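Local atomic coordinates of glycerate kinase, putative (Thermotoga maritima, PDB entry 2B8N), a protein that catalyses the magnesium-dependent transfer of phosphate from ATP to D-glycerate, giving 2-phosphoglycerate in the degradation of serine. Residues A[358-372]-A[410-424]. Residues are numbered along the deposited sequence; the frame is centred on the assembly and turned at random.
Sequences CSAGTDGTDGPTDAA and LLITGPTGTNVNDLI
T362, just past the end of strand 358-361, turns its side chain into the loop that leads up to strand 422-424, and its hydroxyl is gripped from two directions. T362 OG1 donates to N421 O (2.7 Å), approaching 29° off the carbonyl plane, and accepts from V420 N (2.8 Å). A chi1 of 56° sets OG1 between the backbone N and the carbonyl carbon, beside the residue's own amide. Separately, T362 N bonds to N421 O at 3.0 Å, and that one carbonyl takes both donors. The methyl CG2 meets V420 CG2, the two side chains crossing at about a right angle, while helix 17-32 covers this spot through I31. An alanine here would strip away the hydroxyl and is likely to leave V420 N without its acceptor and the loop freer to shift.

Next along the chain, D363 lays its carboxylate over the amide of N419, the planes 19° apart and stacked; a water sits near both, 3.2 Å from D363 OD2 and 3.1 Å from N419 OD1. D363 O accepts T416 N. G364 lies against T413 and G414 of the same loop, where a side chain would collide with G414 O.

L411, on strand 410-411, covers A360. With CG anti to the backbone N, its CD2 packs against A360 CB (3.6 Å) and also touches A372 CB, and its backbone O accepts A372 N (2.8 Å).

Before the loops, A360 and L423 form a hydrogen-bonded antiparallel pair, with S359-I424 and G361-D422 as non-hydrogen-bonded neighbours; D422 reaches beyond them to a salt bridge with R337. The whole exemplifies adjacent antiparallel central strands of a mixed sheet, 355-361 and 422-428, prolonged at one end by loops hydrogen-bonded to each other, within the MOFRL region of this type-1 glycerate kinase.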
loop_
_atom_site.group_PDB
_atom_site.type_symbol
_atom_site.label_atom_id
_atom_site.label_comp_id
_atom_site.label_asym_id
_atom_site.label_seq_id
_atom_site.Cartn_x
_atom_site.Cartn_y
_atom_site.Cartn_z
ATOM N N CYS A 358 15.900 9.541 7.939
ATOM C CA CYS A 358 15.076 8.489 8.465
ATOM C C CYS A 358 14.142 8.004 7.397
ATOM O O CYS A 358 13.363 8.784 6.883
ATOM C CB CYS A 358 14.238 9.032 9.594
ATOM S SG CYS A 358 13.126 7.777 10.276
ATOM N N SER A 359 14.226 6.730 7.051
ATOM C CA SER A 359 13.397 6.140 6.015
ATOM C C SER A 359 12.519 5.085 6.637
ATOM O O SER A 359 12.965 4.402 7.564
ATOM C CB SER A 359 14.299 5.487 4.975
ATOM O OG SER A 359 14.951 4.343 5.510
ATOM N N ALA A 360 11.289 4.917 6.153
ATOM C CA ALA A 360 10.385 3.956 6.794
ATOM C C ALA A 360 9.316 3.383 5.888
ATOM O O ALA A 360 8.608 4.113 5.217
ATOM C CB ALA A 360 9.725 4.588 8.012
ATOM N N GLY A 361 9.180 2.061 5.888
ATOM C CA GLY A 361 8.018 1.443 5.295
ATOM C C GLY A 361 6.856 1.638 6.241
ATOM O O GLY A 361 6.950 1.221 7.378
ATOM N N THR A 362 5.769 2.255 5.764
ATOM C CA THR A 362 4.570 2.524 6.574
ATOM C C THR A 362 3.846 1.261 7.081
ATOM O O THR A 362 3.011 1.345 7.967
ATOM C CB THR A 362 3.551 3.457 5.815
ATOM O OG1 THR A 362 3.206 2.887 4.543
ATOM C CG2 THR A 362 4.120 4.901 5.620
ATOM N N ASP A 363 4.131 0.118 6.462
ATOM C CA ASP A 363 3.931 -1.227 7.038
ATOM C C ASP A 363 4.388 -1.311 8.487
ATOM O O ASP A 363 3.680 -1.822 9.349
ATOM C CB ASP A 363 4.873 -2.229 6.347
ATOM C CG ASP A 363 4.269 -2.940 5.214
ATOM O OD1 ASP A 363 3.121 -3.401 5.350
ATOM O OD2 ASP A 363 4.989 -3.093 4.201
ATOM N N GLY A 364 5.629 -0.871 8.706
ATOM C CA GLY A 364 6.424 -1.291 9.841
ATOM C C GLY A 364 7.345 -2.451 9.491
ATOM O O GLY A 364 8.067 -2.952 10.353
ATOM N N THR A 365 7.357 -2.830 8.214
ATOM C CA THR A 365 8.038 -4.017 7.693
ATOM C C THR A 365 8.793 -3.745 6.394
ATOM O O THR A 365 8.205 -3.724 5.318
ATOM C CB THR A 365 6.993 -5.078 7.348
ATOM O OG1 THR A 365 6.174 -5.303 8.494
ATOM C CG2 THR A 365 7.650 -6.402 6.923
ATOM N N ASP A 366 10.097 -3.578 6.495
ATOM C CA ASP A 366 10.954 -3.330 5.343
ATOM C C ASP A 366 11.592 -4.652 4.951
ATOM O O ASP A 366 12.302 -5.254 5.760
ATOM C CB ASP A 366 12.034 -2.344 5.778
ATOM C CG ASP A 366 12.856 -1.842 4.653
ATOM O OD1 ASP A 366 12.263 -1.227 3.724
ATOM O OD2 ASP A 366 14.094 -2.062 4.721
ATOM N N GLY A 367 11.322 -5.125 3.732
ATOM C CA GLY A 367 11.807 -6.446 3.296
ATOM C C GLY A 367 11.220 -7.522 4.199
ATOM O O GLY A 367 10.186 -7.299 4.842
ATOM N N PRO A 368 11.857 -8.700 4.244
ATOM C CA PRO A 368 11.425 -9.725 5.180
ATOM C C PRO A 368 12.113 -9.532 6.533
ATOM O O PRO A 368 12.919 -10.371 6.930
ATOM C CB PRO A 368 11.882 -11.022 4.503
ATOM C CG PRO A 368 13.124 -10.655 3.827
ATOM C CD PRO A 368 12.987 -9.172 3.427
ATOM N N THR A 369 11.809 -8.432 7.225
ATOM C CA THR A 369 12.444 -8.121 8.511
ATOM C C THR A 369 11.470 -7.467 9.476
ATOM O O THR A 369 10.387 -7.034 9.094
ATOM C CB THR A 369 13.664 -7.153 8.349
ATOM O OG1 THR A 369 13.202 -5.843 8.004
ATOM C CG2 THR A 369 14.620 -7.643 7.302
ATOM N N ASP A 370 11.898 -7.373 10.725
ATOM C CA ASP A 370 11.098 -6.781 11.799
ATOM C C ASP A 370 11.294 -5.270 11.888
ATOM O O ASP A 370 10.680 -4.615 12.735
ATOM C CB ASP A 370 11.409 -7.469 13.153
ATOM C CG ASP A 370 12.921 -7.425 13.568
ATOM O OD1 ASP A 370 13.787 -6.848 12.864
ATOM O OD2 ASP A 370 13.248 -7.993 14.644
ATOM N N ALA A 371 12.150 -4.730 11.022
ATOM C CA ALA A 371 12.454 -3.302 11.020
ATOM C C ALA A 371 11.673 -2.594 9.907
ATOM O O ALA A 371 11.328 -3.206 8.899
ATOM C CB ALA A 371 13.956 -3.091 10.859
ATOM N N ALA A 372 11.392 -1.311 10.120
ATOM C CA ALA A 372 10.609 -0.501 9.204
ATOM C C ALA A 372 11.510 0.212 8.265
ATOM O O ALA A 372 11.069 0.598 7.194
ATOM C CB ALA A 372 9.779 0.526 9.985
ATOM N N LEU A 410 18.889 0.926 12.974
ATOM C CA LEU A 410 17.621 0.347 12.528
ATOM C C LEU A 410 16.457 1.125 13.152
ATOM O O LEU A 410 16.502 1.454 14.332
ATOM C CB LEU A 410 17.494 -1.130 12.929
ATOM C CG LEU A 410 18.146 -2.192 12.045
ATOM C CD1 LEU A 410 17.931 -3.562 12.660
ATOM C CD2 LEU A 410 17.608 -2.168 10.597
ATOM N N LEU A 411 15.430 1.419 12.350
ATOM C CA LEU A 411 14.164 1.959 12.863
ATOM C C LEU A 411 13.185 0.812 13.038
ATOM O O LEU A 411 12.804 0.165 12.063
ATOM C CB LEU A 411 13.559 3.008 11.918
ATOM C CG LEU A 411 12.120 3.393 12.307
ATOM C CD1 LEU A 411 12.084 4.362 13.456
ATOM C CD2 LEU A 411 11.383 3.961 11.115
ATOM N N ILE A 412 12.782 0.580 14.286
ATOM C CA ILE A 412 11.854 -0.486 14.648
ATOM C C ILE A 412 10.575 0.146 15.146
ATOM O O ILE A 412 10.567 0.746 16.208
ATOM C CB ILE A 412 12.422 -1.367 15.783
ATOM C CG1 ILE A 412 13.857 -1.846 15.467
ATOM C CG2 ILE A 412 11.464 -2.555 16.095
ATOM C CD1 ILE A 412 13.939 -3.157 14.751
ATOM N N THR A 413 9.500 0.025 14.376
ATOM C CA THR A 413 8.183 0.562 14.756
ATOM C C THR A 413 7.233 -0.537 15.193
ATOM O O THR A 413 6.390 -0.308 16.066
ATOM C CB THR A 413 7.508 1.284 13.579
ATOM O OG1 THR A 413 7.336 0.372 12.482
ATOM C CG2 THR A 413 8.345 2.457 13.121
ATOM N N GLY A 414 7.384 -1.728 14.610
ATOM C CA GLY A 414 6.408 -2.807 14.755
ATOM C C GLY A 414 5.434 -2.722 13.598
ATOM O O GLY A 414 5.464 -1.761 12.844
ATOM N N PRO A 415 4.572 -3.728 13.434
ATOM C CA PRO A 415 3.515 -3.612 12.438
ATOM C C PRO A 415 2.575 -2.449 12.748
ATOM O O PRO A 415 2.149 -2.316 13.899
ATOM C CB PRO A 415 2.749 -4.922 12.584
ATOM C CG PRO A 415 3.075 -5.398 13.944
ATOM C CD PRO A 415 4.489 -5.002 14.158
ATOM N N THR A 416 2.269 -1.618 11.744
ATOM C CA THR A 416 1.406 -0.452 11.949
ATOM C C THR A 416 -0.064 -0.748 11.776
ATOM O O THR A 416 -0.885 0.003 12.278
ATOM C CB THR A 416 1.701 0.717 11.014
ATOM O OG1 THR A 416 1.558 0.300 9.643
ATOM C CG2 THR A 416 3.064 1.271 11.289
ATOM N N GLY A 417 -0.394 -1.817 11.058
ATOM C CA GLY A 417 -1.758 -2.055 10.607
ATOM C C GLY A 417 -2.175 -1.183 9.428
ATOM O O GLY A 417 -3.355 -1.038 9.158
ATOM N N THR A 418 -1.214 -0.603 8.717
ATOM C CA THR A 418 -1.499 0.086 7.468
ATOM C C THR A 418 -0.357 -0.102 6.447
ATOM O O THR A 418 0.708 -0.616 6.770
ATOM C CB THR A 418 -1.830 1.585 7.716
ATOM O OG1 THR A 418 -2.149 2.219 6.480
ATOM C CG2 THR A 418 -0.688 2.328 8.372
ATOM N N ASN A 419 -0.606 0.270 5.200
ATOM C CA ASN A 419 0.436 0.307 4.197
ATOM C C ASN A 419 0.128 1.331 3.110
ATOM O O ASN A 419 -0.809 1.156 2.328
ATOM C CB ASN A 419 0.635 -1.073 3.577
ATOM C CG ASN A 419 1.803 -1.107 2.596
ATOM O OD1 ASN A 419 2.763 -0.317 2.699
ATOM N ND2 ASN A 419 1.734 -2.022 1.643
ATOM N N VAL A 420 0.898 2.412 3.091
ATOM C CA VAL A 420 0.809 3.381 2.009
ATOM C C VAL A 420 2.195 3.675 1.476
ATOM O O VAL A 420 2.506 4.806 1.146
ATOM C CB VAL A 420 0.104 4.696 2.433
ATOM C CG1 VAL A 420 -1.283 4.408 2.950
ATOM C CG2 VAL A 420 0.927 5.463 3.478
ATOM N N ASN A 421 3.008 2.624 1.374
ATOM C CA ASN A 421 4.367 2.676 0.832
ATOM C C ASN A 421 5.357 3.421 1.764
ATOM O O ASN A 421 5.313 3.220 2.968
ATOM C CB ASN A 421 4.342 3.164 -0.628
ATOM C CG ASN A 421 3.547 2.223 -1.534
ATOM O OD1 ASN A 421 2.569 2.627 -2.198
ATOM N ND2 ASN A 421 3.969 0.950 -1.560
ATOM N N ASP A 422 6.243 4.259 1.221
ATOM C CA ASP A 422 7.440 4.695 1.958
ATOM C C ASP A 422 7.423 6.196 2.315
ATOM O O ASP A 422 6.989 7.034 1.516
ATOM C CB ASP A 422 8.704 4.321 1.142
ATOM C CG ASP A 422 8.804 2.807 0.856
ATOM O OD1 ASP A 422 8.154 2.016 1.580
ATOM O OD2 ASP A 422 9.544 2.397 -0.071
ATOM N N LEU A 423 7.886 6.514 3.518
ATOM C CA LEU A 423 8.153 7.902 3.918
ATOM C C LEU A 423 9.655 8.063 4.217
ATOM O O LEU A 423 10.221 7.258 4.959
ATOM C CB LEU A 423 7.330 8.279 5.167
ATOM C CG LEU A 423 7.615 9.646 5.804
ATOM C CD1 LEU A 423 7.361 10.742 4.794
ATOM C CD2 LEU A 423 6.807 9.879 7.050
ATOM N N ILE A 424 10.279 9.086 3.630
ATOM C CA ILE A 424 11.651 9.428 3.936
ATOM C C ILE A 424 11.702 10.874 4.390
ATOM O O ILE A 424 11.110 11.732 3.766
ATOM C CB ILE A 424 12.581 9.300 2.731
ATOM C CG1 ILE A 424 12.587 7.867 2.182
ATOM C CG2 ILE A 424 14.015 9.727 3.139
ATOM C CD1 ILE A 424 11.595 7.608 1.082
HETATM O O HOH W 1 5.753 -0.050 3.502
#